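Local coordinates for protein pectate lyase (Paenibacillus sp. 0602, PDB 5GT5) that cleaves polygalacturonate and partly methylated pectin internally by beta-elimination, probably with the help of calcium, as a secreted polysaccharide lyase, at residues A5-T10 / A425-G430; N209-E212 / S217-M220; S242-H247 / G316-I321; A251-S256 / S328-A333; V366-Y371 / D414-L419. The protein carries 1 engineered substitution. All blocks are in the same frame, centred on the assembly; numbering follows the deposited sequence.

Overall arrangement
The five contacts spread over a parallel beta-helix, the fold of polysaccharide lyase family 1. Contact 1 joins segments near the two termini, and the other four lie between them in sequence. Contact 2, between helices 203-212 and 219-225, closes first and touches contact 3, their centres about 18 Å apart, through Met220. Contacts 3 and 4 interlock: strand 248-249 lies between a segment of each, and strand 324-329 of the same parallel sheet follows a segment of contact 3 and runs into one of contact 4. Contact 5 comes next, its centre about 42 Å from contact 2 and 17 Å from contact 1. Contacts close and far in sequence are distributed over the solenoid and its helices.

Contact 1 of 5, residues A5-T10 / A425-G430; sequences ADYNLT and ASNGAG
Tyr7 reaches across to Asn427 with the far end of its ring, and following the side chain outward shows how one phenol joins a segment near the N-terminus to one near the C-terminus. At CB the direction is set: CG stands anti to the carbonyl carbon (chi1 -58°), which carries the ring away from the 3-10 turn of residues 5-7 and toward 425-430. The body of the ring is held by neighbours outside the two segments, meeting Trp190 and His166 edge-to-face and touching Leu434 and Tyr446. The hydroxyl alone arrives at the other segment. Its OH lies 3.2 Å from Asn427 O, close to the ring plane, and is hydrogen-bonded to Arg422, whose guanidinium also binds Asn427 O. Two waters complete the surroundings. One, in the plane of the ring, sits 2.7 Å from Tyr7 OH and accepts from Asn427 ND2 at 2.9 Å; the other donates to Gly428 O over 2.7 Å and makes a weak bond to Tyr7 OH. Asn427 turns its amide nearly perpendicular to the phenol, the planes 88° apart. Its loop is folded by a type I turn, in which Gly428 N bonds to Ala425 O at 2.9 Å. The whole is a water-bridged junction of N- and C-terminal segments laid against strand 184-194 of the parallel beta-helix characteristic of family 1 polysaccharide lyases, well away from the predicted calcium site.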
# COMPACT_ATOMS: atom_id res chain seq x y z
N ALA A 5 9.51 -8.18 22.23
CA ALA A 5 9.86 -7.91 20.85
C ALA A 5 9.59 -9.13 19.95
O ALA A 5 9.51 -8.97 18.79
CB ALA A 5 11.28 -7.50 20.72
N ASP A 6 9.46 -10.30 20.56
CA ASP A 6 9.05 -11.51 19.84
C ASP A 6 7.69 -11.28 19.18
O ASP A 6 7.33 -11.94 18.24
CB ASP A 6 8.96 -12.72 20.77
CG ASP A 6 10.26 -13.08 21.36
OD1 ASP A 6 11.24 -12.68 20.81
OD2 ASP A 6 10.23 -13.73 22.37
N TYR A 7 6.96 -10.34 19.74
CA TYR A 7 5.62 -10.01 19.27
C TYR A 7 5.52 -8.87 18.26
O TYR A 7 4.42 -8.53 17.83
CB TYR A 7 4.70 -9.72 20.46
CG TYR A 7 4.63 -10.88 21.41
CD1 TYR A 7 4.46 -12.15 20.95
CD2 TYR A 7 4.77 -10.70 22.76
CE1 TYR A 7 4.42 -13.21 21.81
CE2 TYR A 7 4.69 -11.74 23.63
CZ TYR A 7 4.52 -13.00 23.17
OH TYR A 7 4.43 -14.06 24.00
N ASN A 8 6.65 -8.35 17.85
CA ASN A 8 6.66 -7.28 16.84
C ASN A 8 5.96 -7.68 15.55
O ASN A 8 6.04 -8.83 15.12
CB ASN A 8 8.09 -6.87 16.45
CG ASN A 8 8.79 -6.07 17.50
OD1 ASN A 8 8.24 -5.81 18.58
ND2 ASN A 8 10.05 -5.78 17.25
N LEU A 9 5.32 -6.70 14.93
CA LEU A 9 4.87 -6.84 13.55
C LEU A 9 6.08 -7.04 12.63
O LEU A 9 7.04 -6.27 12.68
CB LEU A 9 4.10 -5.59 13.14
CG LEU A 9 3.81 -5.42 11.64
CD1 LEU A 9 2.91 -6.55 11.11
CD2 LEU A 9 3.11 -4.09 11.45
N THR A 10 6.04 -8.11 11.83
CA THR A 10 7.06 -8.35 10.80
C THR A 10 6.39 -8.69 9.48
O THR A 10 5.16 -8.85 9.40
CB THR A 10 7.97 -9.52 11.18
OG1 THR A 10 7.19 -10.72 11.12
CG2 THR A 10 8.51 -9.38 12.59
N ALA A 425 2.75 -23.09 24.55
CA ALA A 425 2.86 -22.65 25.95
C ALA A 425 1.70 -21.75 26.37
O ALA A 425 0.91 -21.29 25.53
CB ALA A 425 4.17 -21.93 26.19
N SER A 426 1.61 -21.48 27.67
CA SER A 426 0.58 -20.58 28.17
C SER A 426 0.68 -19.19 27.55
O SER A 426 -0.33 -18.48 27.43
CB SER A 426 0.69 -20.47 29.70
OG SER A 426 1.92 -19.86 30.06
N ASN A 427 1.88 -18.78 27.15
CA ASN A 427 2.04 -17.52 26.45
C ASN A 427 2.37 -17.75 24.97
O ASN A 427 3.16 -17.01 24.38
CB ASN A 427 3.15 -16.68 27.08
CG ASN A 427 4.51 -17.32 26.94
OD1 ASN A 427 4.63 -18.55 26.91
ND2 ASN A 427 5.55 -16.49 26.84
N GLY A 428 1.76 -18.80 24.41
CA GLY A 428 2.01 -19.19 23.03
C GLY A 428 1.10 -18.50 22.04
O GLY A 428 0.60 -17.38 22.28
N ALA A 429 0.86 -19.18 20.92
CA ALA A 429 0.01 -18.64 19.86
C ALA A 429 -1.47 -18.68 20.25
O ALA A 429 -1.90 -19.54 21.02
CB ALA A 429 0.23 -19.41 18.57
N GLY A 430 -2.23 -17.75 19.70
CA GLY A 430 -3.67 -17.71 19.87
C GLY A 430 -4.18 -16.50 20.66
O GLY A 430 -3.40 -15.75 21.24
O HOH W 1 1.78 -15.06 22.90
O HOH W 2 5.00 -13.62 26.60

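Contact 2 of 5, residues N209-E212 / S217-M220; sequences NEME and SYPM
Met211 lies across one face of the Tyr218 ring, and this CH-pi packing carries a contact between two consecutive helices. Met211 CG sits 3.5 Å from the centroid of the Tyr218 ring, only 7° off the normal, over the very centre. The sulfur follows obliquely: Met211 SD is 3.6 Å from Tyr218 CD1, while CB rests near CD2 on the other flank. The methionine chain thus spans one face of the ring, running at about a right angle to the tyrosine. At the far end Tyr218 OH comes within 4.0 Å of Glu210 CG, and a water lying in the ring plane joins the polar tips, donating to Glu210 OE2 over 2.8 Å and standing 2.7 Å from Tyr218 OH. The bend in Glu210 at chi2 (68°) folds its carboxylate toward that water. Replacing Tyr218 by an alanine here would probably strip Met211 of its aromatic seat and leave the water without its second anchor. In the next shell, Trp138 packs on Met211, and Glu140 touches Tyr218 while accepting from Met220 N. Tyr218 occupies the N-cap position of helix 219-225, and with CG anti to the carbonyl carbon (chi1 -54°) its ring lies against the end of helix 203-212. Such a Met-aromatic contact, with CG over the face and the sulfur oblique, joins two helices across a brief connection.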
# COMPACT_ATOMS: atom_id res chain seq x y z
N ASN A 209 -25.07 -35.32 16.19
CA ASN A 209 -26.20 -35.83 17.00
C ASN A 209 -27.55 -35.51 16.38
O ASN A 209 -28.47 -36.37 16.37
CB ASN A 209 -26.13 -35.29 18.42
CG ASN A 209 -25.09 -35.95 19.26
OD1 ASN A 209 -24.52 -36.98 18.89
ND2 ASN A 209 -24.82 -35.36 20.43
N GLU A 210 -27.69 -34.31 15.84
CA GLU A 210 -28.93 -33.92 15.18
C GLU A 210 -29.24 -34.87 14.03
O GLU A 210 -30.39 -35.32 13.86
CB GLU A 210 -28.85 -32.46 14.70
CG GLU A 210 -30.09 -31.92 13.96
CD GLU A 210 -31.32 -31.79 14.85
OE1 GLU A 210 -31.16 -31.52 16.08
OE2 GLU A 210 -32.44 -31.96 14.33
N MET A 211 -28.23 -35.20 13.24
CA MET A 211 -28.46 -36.05 12.08
C MET A 211 -28.70 -37.49 12.48
O MET A 211 -29.50 -38.18 11.83
CB MET A 211 -27.29 -35.93 11.10
CG MET A 211 -27.14 -34.48 10.59
SD MET A 211 -25.96 -34.32 9.25
CE MET A 211 -24.45 -34.72 10.08
N GLU A 212 -28.02 -37.95 13.52
CA GLU A 212 -28.17 -39.33 13.99
C GLU A 212 -29.61 -39.59 14.41
O GLU A 212 -30.11 -40.70 14.23
CB GLU A 212 -27.17 -39.63 15.11
CG GLU A 212 -27.20 -41.06 15.63
CD GLU A 212 -26.70 -42.09 14.65
OE1 GLU A 212 -26.10 -41.74 13.62
OE2 GLU A 212 -26.90 -43.30 14.93
N SER A 217 -33.28 -37.52 6.82
CA SER A 217 -33.28 -36.14 6.36
C SER A 217 -31.92 -35.69 5.86
O SER A 217 -31.78 -34.57 5.37
CB SER A 217 -33.70 -35.22 7.49
OG SER A 217 -35.02 -35.49 7.91
N TYR A 218 -30.93 -36.57 5.99
CA TYR A 218 -29.55 -36.24 5.61
C TYR A 218 -28.96 -37.38 4.80
O TYR A 218 -28.31 -38.27 5.35
CB TYR A 218 -28.73 -35.97 6.88
CG TYR A 218 -29.36 -34.91 7.76
CD1 TYR A 218 -29.09 -33.55 7.56
CD2 TYR A 218 -30.22 -35.26 8.79
CE1 TYR A 218 -29.69 -32.59 8.35
CE2 TYR A 218 -30.82 -34.30 9.58
CZ TYR A 218 -30.55 -32.98 9.36
OH TYR A 218 -31.13 -32.01 10.15
N PRO A 219 -29.21 -37.37 3.49
CA PRO A 219 -28.86 -38.55 2.67
C PRO A 219 -27.38 -38.97 2.68
O PRO A 219 -27.10 -40.17 2.74
CB PRO A 219 -29.29 -38.15 1.26
CG PRO A 219 -30.26 -37.01 1.45
CD PRO A 219 -29.94 -36.34 2.74
N MET A 220 -26.46 -38.01 2.64
CA MET A 220 -25.05 -38.38 2.71
C MET A 220 -24.69 -39.00 4.05
O MET A 220 -24.05 -40.04 4.09
CB MET A 220 -24.17 -37.15 2.44
CG MET A 220 -22.70 -37.48 2.51
SD MET A 220 -21.81 -35.97 2.14
CE MET A 220 -20.17 -36.46 2.58
O HOH W 3 -33.09 -32.80 11.75

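Contact 3 of 5, residues S242-H247 / G316-I321; sequences SQKKGH and GYKFGI
Lys244 supplies the polar link across this contact, approaching Gly320 from the loop that leads to strand 248-249. Its NZ makes a weak hydrogen bond to Gly320 O at 3.1 Å, and a water reinforces it, accepting from Lys244 NZ at 2.9 Å and from Gly320 N at 3.1 Å. Bends at chi2 (66°) and chi3 (74°) curl the lysine chain into this position; a further hydrogen bond to Gln274 fixes its tip. Like charges come second: Lys244 and Lys318 meet tip to tip, with NZ of Lys318 3.4 Å from CE of Lys244 and the two NZ atoms 4.0 Å apart. Carbonyl oxygens, of Gly320 for the first and of Gly144 for the second, probably ease this proximity. Van der Waals contact is slight: Ile321 CD1 rests 3.6 Å from Ser242 OG, whose hydroxyl bonds to Gln274. Lys245 forms a salt bridge with Asp174, a predicted calcium ligand, and the Lys244 side chain is about 7 Å from that of Arg276, probably the active-site arginine. Formed by the loops that follow helices 233-241 and 306-314, the contact therefore borders the likely catalytic cleft, with helix 295-301 packed against Ser242 and Ile321.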
# COMPACT_ATOMS: atom_id res chain seq x y z
N SER A 242 -11.27 -32.44 11.82
CA SER A 242 -10.26 -31.59 11.19
C SER A 242 -10.85 -30.57 10.23
O SER A 242 -11.94 -30.74 9.69
CB SER A 242 -9.20 -32.45 10.49
OG SER A 242 -9.78 -33.40 9.62
N GLN A 243 -10.13 -29.46 10.08
CA GLN A 243 -10.60 -28.36 9.22
C GLN A 243 -10.18 -28.62 7.78
O GLN A 243 -9.02 -28.93 7.52
CB GLN A 243 -9.98 -27.05 9.73
CG GLN A 243 -10.11 -25.86 8.78
CD GLN A 243 -11.55 -25.47 8.51
OE1 GLN A 243 -12.46 -25.88 9.26
NE2 GLN A 243 -11.78 -24.68 7.47
N LYS A 244 -11.10 -28.54 6.83
CA LYS A 244 -10.78 -28.93 5.44
C LYS A 244 -9.86 -27.94 4.73
O LYS A 244 -8.97 -28.34 4.00
CB LYS A 244 -12.07 -29.11 4.64
CG LYS A 244 -11.92 -29.61 3.21
CD LYS A 244 -11.38 -31.03 3.20
CE LYS A 244 -12.44 -32.04 3.61
NZ LYS A 244 -11.95 -33.45 3.51
N LYS A 245 -10.07 -26.65 4.93
CA LYS A 245 -9.35 -25.61 4.17
C LYS A 245 -8.73 -24.55 5.07
O LYS A 245 -9.41 -24.03 5.96
CB LYS A 245 -10.30 -24.90 3.17
CG LYS A 245 -10.83 -25.77 2.04
CD LYS A 245 -12.08 -25.16 1.44
CE LYS A 245 -12.71 -26.05 0.39
NZ LYS A 245 -14.16 -25.71 0.20
N GLY A 246 -7.47 -24.20 4.84
CA GLY A 246 -6.80 -23.16 5.60
C GLY A 246 -6.87 -21.78 4.97
O GLY A 246 -7.82 -21.03 5.20
N HIS A 247 -5.84 -21.42 4.20
CA HIS A 247 -5.71 -20.11 3.56
C HIS A 247 -5.73 -20.23 2.03
O HIS A 247 -4.84 -20.85 1.45
CB HIS A 247 -4.33 -19.50 3.89
CG HIS A 247 -4.07 -19.27 5.36
ND1 HIS A 247 -4.86 -18.47 6.14
CD2 HIS A 247 -3.03 -19.67 6.14
CE1 HIS A 247 -4.36 -18.43 7.37
NE2 HIS A 247 -3.26 -19.15 7.39
N GLY A 316 -20.40 -40.80 -5.28
CA GLY A 316 -20.15 -39.41 -5.60
C GLY A 316 -19.95 -38.51 -4.40
O GLY A 316 -19.99 -37.28 -4.53
N TYR A 317 -19.72 -39.09 -3.23
CA TYR A 317 -19.50 -38.29 -2.02
C TYR A 317 -18.02 -38.06 -1.79
O TYR A 317 -17.18 -38.91 -2.10
CB TYR A 317 -20.08 -39.00 -0.81
CG TYR A 317 -21.58 -39.11 -0.83
CD1 TYR A 317 -22.38 -37.98 -0.95
CD2 TYR A 317 -22.21 -40.36 -0.72
CE1 TYR A 317 -23.77 -38.07 -0.96
CE2 TYR A 317 -23.60 -40.46 -0.73
CZ TYR A 317 -24.38 -39.32 -0.84
OH TYR A 317 -25.75 -39.39 -0.85
N LYS A 318 -17.69 -36.89 -1.26
CA LYS A 318 -16.36 -36.59 -0.76
C LYS A 318 -16.41 -36.63 0.76
O LYS A 318 -17.08 -35.80 1.38
CB LYS A 318 -15.90 -35.21 -1.23
CG LYS A 318 -14.58 -34.75 -0.68
CD LYS A 318 -14.25 -33.36 -1.23
CE LYS A 318 -13.27 -32.57 -0.34
NZ LYS A 318 -14.01 -31.62 0.59
N PHE A 319 -15.73 -37.59 1.35
CA PHE A 319 -15.65 -37.72 2.81
C PHE A 319 -14.39 -38.45 3.19
O PHE A 319 -14.28 -39.67 3.00
CB PHE A 319 -16.86 -38.45 3.38
CG PHE A 319 -16.93 -38.38 4.88
CD1 PHE A 319 -17.26 -37.18 5.51
CD2 PHE A 319 -16.59 -39.47 5.66
CE1 PHE A 319 -17.29 -37.10 6.90
CE2 PHE A 319 -16.60 -39.38 7.03
CZ PHE A 319 -16.96 -38.19 7.65
N GLY A 320 -13.46 -37.73 3.78
CA GLY A 320 -12.16 -38.29 4.11
C GLY A 320 -11.19 -37.24 4.61
O GLY A 320 -11.60 -36.14 5.01
N ILE A 321 -9.91 -37.58 4.59
CA ILE A 321 -8.85 -36.74 5.14
C ILE A 321 -7.88 -36.34 4.04
O ILE A 321 -7.13 -37.17 3.54
CB ILE A 321 -8.11 -37.47 6.25
CG1 ILE A 321 -9.08 -37.87 7.37
CG2 ILE A 321 -6.96 -36.65 6.82
CD1 ILE A 321 -9.68 -36.70 8.12
O HOH W 4 -14.33 -34.82 4.52

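Contact 4 of 5, residues A251-S256 / S328-A333; sequences ATSDES and STESNA
Asp254 and Glu330 face each other from the corners of two tight turns, type II over Thr252-Glu255 and type I' over Thr329-Asn332, their CA atoms 6.8 Å apart. Glu330 does the reaching. Its chain is extended beyond CG, and the carboxylate at its end grips the opposing turn with both oxygens. OE1 accepts the backbone amide of the turn, Asp254 N, at 2.8 Å with an N-H...O angle of 162°; OE2 of Glu330 accepts Ser253 OG, also at 2.8 Å. Each donor comes in from above the carboxylate plane. The serine can serve because its OG is swung opposite the backbone N (chi1 -170°), beside the carbonyl carbon. On OE2 there is a second partner, Arg281 of strand 279-281, which forms a salt bridge. Less comfortable is the side chain of Asp254: its OD1 stands 3.7 Å from Glu330 OE1, the side chains crossing at roughly a right angle and the carboxylate planes 50° apart. With a glutamine in place of Glu330, Arg281 would probably lose its charge mate, and one of the two turn donors could be left facing an NH2 group. The chemistry suggests that the buried carboxylate is probably anionic, stabilised by the arginine and the two hydrogen bonds, which would offset the neighbouring aspartate, while the glutamate ties the exposed turn 252-255 to the turn that follows strand 324-329.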
# COMPACT_ATOMS: atom_id res chain seq x y z
N ALA A 251 -7.84 -16.61 -5.53
CA ALA A 251 -8.98 -17.53 -5.66
C ALA A 251 -9.35 -17.92 -7.08
O ALA A 251 -10.11 -18.85 -7.27
CB ALA A 251 -10.19 -16.97 -4.96
N THR A 252 -8.85 -17.19 -8.07
CA THR A 252 -9.23 -17.45 -9.46
C THR A 252 -8.01 -17.80 -10.29
O THR A 252 -7.01 -17.09 -10.27
CB THR A 252 -9.90 -16.22 -10.06
OG1 THR A 252 -10.98 -15.80 -9.20
CG2 THR A 252 -10.45 -16.52 -11.48
N SER A 253 -8.10 -18.88 -11.07
CA SER A 253 -6.95 -19.34 -11.83
C SER A 253 -6.49 -18.29 -12.87
O SER A 253 -7.31 -17.71 -13.62
CB SER A 253 -7.31 -20.66 -12.51
OG SER A 253 -6.17 -21.24 -13.07
N ASP A 254 -5.18 -18.05 -12.87
CA ASP A 254 -4.46 -17.25 -13.88
C ASP A 254 -4.92 -15.79 -13.98
O ASP A 254 -4.73 -15.13 -15.00
CB ASP A 254 -4.57 -17.90 -15.27
CG ASP A 254 -3.79 -19.22 -15.40
OD1 ASP A 254 -2.72 -19.42 -14.76
OD2 ASP A 254 -4.25 -20.07 -16.21
N GLU A 255 -5.41 -15.23 -12.88
CA GLU A 255 -5.72 -13.81 -12.87
C GLU A 255 -4.46 -13.01 -12.66
O GLU A 255 -3.68 -13.32 -11.77
CB GLU A 255 -6.64 -13.52 -11.70
CG GLU A 255 -8.09 -13.80 -11.96
CD GLU A 255 -8.66 -12.87 -13.03
OE1 GLU A 255 -8.29 -11.67 -13.07
OE2 GLU A 255 -9.50 -13.36 -13.83
N SER A 256 -4.28 -11.97 -13.45
CA SER A 256 -3.05 -11.19 -13.34
C SER A 256 -2.86 -10.53 -11.98
O SER A 256 -1.71 -10.34 -11.52
CB SER A 256 -2.98 -10.16 -14.50
OG SER A 256 -3.96 -9.15 -14.34
N SER A 328 2.16 -24.26 -3.75
CA SER A 328 2.44 -23.14 -4.64
C SER A 328 1.99 -23.51 -6.04
O SER A 328 2.37 -24.57 -6.55
CB SER A 328 3.94 -22.85 -4.69
OG SER A 328 4.16 -21.66 -5.44
N THR A 329 1.19 -22.63 -6.66
CA THR A 329 0.67 -22.90 -8.00
C THR A 329 0.82 -21.68 -8.89
O THR A 329 0.97 -20.55 -8.42
CB THR A 329 -0.83 -23.33 -8.01
OG1 THR A 329 -1.66 -22.20 -7.69
CG2 THR A 329 -1.11 -24.49 -7.03
N GLU A 330 0.73 -21.94 -10.20
CA GLU A 330 0.57 -20.87 -11.17
C GLU A 330 1.64 -19.80 -11.04
O GLU A 330 1.37 -18.60 -10.96
CB GLU A 330 -0.85 -20.25 -11.12
CG GLU A 330 -1.95 -21.30 -11.33
CD GLU A 330 -3.37 -20.78 -11.16
OE1 GLU A 330 -3.56 -19.55 -11.18
OE2 GLU A 330 -4.28 -21.61 -10.98
N SER A 331 2.88 -20.26 -11.00
CA SER A 331 4.06 -19.39 -10.98
C SER A 331 4.23 -18.58 -9.71
O SER A 331 5.07 -17.68 -9.64
CB SER A 331 4.08 -18.44 -12.20
OG SER A 331 4.07 -19.21 -13.39
N ASN A 332 3.47 -18.93 -8.68
CA ASN A 332 3.70 -18.35 -7.37
C ASN A 332 5.03 -18.76 -6.75
O ASN A 332 5.68 -19.70 -7.23
CB ASN A 332 2.59 -18.88 -6.50
N ALA A 333 5.41 -18.11 -5.66
CA ALA A 333 6.63 -18.45 -4.90
C ALA A 333 6.25 -18.63 -3.43
O ALA A 333 5.69 -17.70 -2.82
CB ALA A 333 7.66 -17.36 -5.03

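Contact 5 of 5, residues V366-Y371 / D414-L419; sequences VADTIY and DDPSTL
A classic beta bulge, in which Asp368 and Thr369 both face Gly380, meets an Asx turn in this contact between strand 369-372 and the loop before helix 419-423. The Asx turn is made by Asp415: its OD1 takes the amide of Ser417 N at 2.8 Å, on the anti side, tilted 22° out of the carboxylate plane, and also the hydroxyl Ser417 OG at 2.8 Å, which arrives from above the plane. Two bonds on one oxygen thus hold the chain around Pro416 in a compact curve. Against that curve lies Ile370. With CG1 anti to the carbonyl carbon (chi1 -66°), its CD1 reaches over the peptide joining Pro416 and Ser417, 3.7 Å from Ser417 CA and 3.8 Å from Pro416 CB. The proline ring covers the bulge, its CG 3.6 Å from the carbonyl of Asp368 O, so apolar carbon packs on both side chain and backbone. Across the bulge, Thr369 OG1 donates back to Ala367 O at 2.9 Å, from above the carbonyl plane. Asp368 and Asp415 carry like charges, yet Arg379 makes a salt bridge to each and Lys338 pairs with Asp368, which probably keeps their company tolerable. Placed among its neighbours, the loop 414-419 lies beside the last turns of the solenoid, Pro416 resting on Val340 of strand 340-342, while Arg379 of the antiparallel strand 378-380 touches Ile370, Pro416 and Ser417.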
# COMPACT_ATOMS: atom_id res chain seq x y z
N VAL A 366 11.42 -25.45 0.91
CA VAL A 366 11.40 -25.55 2.35
C VAL A 366 12.84 -25.59 2.84
O VAL A 366 13.68 -26.37 2.31
CB VAL A 366 10.64 -26.81 2.80
CG1 VAL A 366 10.57 -26.86 4.34
CG2 VAL A 366 9.26 -26.81 2.21
N ALA A 367 13.12 -24.82 3.87
CA ALA A 367 14.45 -24.71 4.48
C ALA A 367 14.40 -25.12 5.94
O ALA A 367 13.46 -24.78 6.67
CB ALA A 367 14.97 -23.29 4.39
N ASP A 368 15.43 -25.85 6.36
CA ASP A 368 15.62 -26.33 7.74
C ASP A 368 14.35 -26.53 8.54
O ASP A 368 14.06 -25.78 9.49
CB ASP A 368 16.59 -25.41 8.50
CG ASP A 368 17.10 -26.02 9.79
OD1 ASP A 368 17.17 -27.27 9.87
OD2 ASP A 368 17.41 -25.26 10.73
N THR A 369 13.59 -27.54 8.15
CA THR A 369 12.30 -27.84 8.75
C THR A 369 12.27 -29.26 9.25
O THR A 369 12.84 -30.17 8.63
CB THR A 369 11.21 -27.55 7.72
OG1 THR A 369 11.06 -26.14 7.64
CG2 THR A 369 9.88 -28.13 8.08
N ILE A 370 11.64 -29.45 10.40
CA ILE A 370 11.46 -30.76 11.01
C ILE A 370 10.19 -31.41 10.48
O ILE A 370 9.13 -30.78 10.47
CB ILE A 370 11.41 -30.59 12.55
CG1 ILE A 370 12.79 -30.11 13.03
CG2 ILE A 370 11.01 -31.89 13.25
CD1 ILE A 370 12.83 -29.73 14.54
N TYR A 371 10.31 -32.66 10.03
CA TYR A 371 9.20 -33.38 9.45
C TYR A 371 9.10 -34.77 10.05
O TYR A 371 10.12 -35.45 10.27
CB TYR A 371 9.39 -33.49 7.93
CG TYR A 371 8.31 -34.24 7.23
CD1 TYR A 371 7.07 -33.66 6.99
CD2 TYR A 371 8.52 -35.56 6.84
CE1 TYR A 371 6.06 -34.39 6.33
CE2 TYR A 371 7.53 -36.29 6.20
CZ TYR A 371 6.30 -35.71 5.95
OH TYR A 371 5.34 -36.44 5.30
N ASP A 414 13.50 -18.44 14.79
CA ASP A 414 13.72 -19.35 15.90
C ASP A 414 14.07 -20.72 15.41
O ASP A 414 13.80 -21.06 14.25
CB ASP A 414 12.48 -19.46 16.78
CG ASP A 414 12.05 -18.14 17.33
OD1 ASP A 414 12.89 -17.22 17.40
OD2 ASP A 414 10.86 -18.02 17.70
N ASP A 415 14.71 -21.52 16.27
CA ASP A 415 15.01 -22.89 15.88
C ASP A 415 13.76 -23.74 15.91
O ASP A 415 12.99 -23.71 16.86
CB ASP A 415 16.08 -23.52 16.78
CG ASP A 415 16.64 -24.78 16.16
OD1 ASP A 415 16.03 -25.84 16.31
OD2 ASP A 415 17.67 -24.70 15.45
N PRO A 416 13.55 -24.55 14.87
CA PRO A 416 12.33 -25.37 14.91
C PRO A 416 12.30 -26.39 16.04
O PRO A 416 11.21 -26.84 16.39
CB PRO A 416 12.34 -26.06 13.54
CG PRO A 416 13.78 -26.01 13.11
CD PRO A 416 14.31 -24.74 13.62
N SER A 417 13.44 -26.75 16.62
CA SER A 417 13.42 -27.82 17.63
C SER A 417 12.71 -27.45 18.93
O SER A 417 12.28 -28.34 19.66
CB SER A 417 14.83 -28.33 17.97
OG SER A 417 15.60 -27.32 18.60
N THR A 418 12.56 -26.16 19.18
CA THR A 418 11.88 -25.73 20.41
C THR A 418 10.58 -25.00 20.10
O THR A 418 9.94 -24.42 20.97
CB THR A 418 12.83 -24.86 21.25
OG1 THR A 418 13.34 -23.79 20.45
CG2 THR A 418 13.99 -25.70 21.79
N LEU A 419 10.18 -25.06 18.83
CA LEU A 419 9.04 -24.26 18.38
C LEU A 419 7.71 -24.78 18.90
O LEU A 419 6.83 -24.00 19.28
CB LEU A 419 9.03 -24.25 16.85
CG LEU A 419 8.01 -23.31 16.20
CD1 LEU A 419 8.33 -21.89 16.50
CD2 LEU A 419 7.98 -23.50 14.68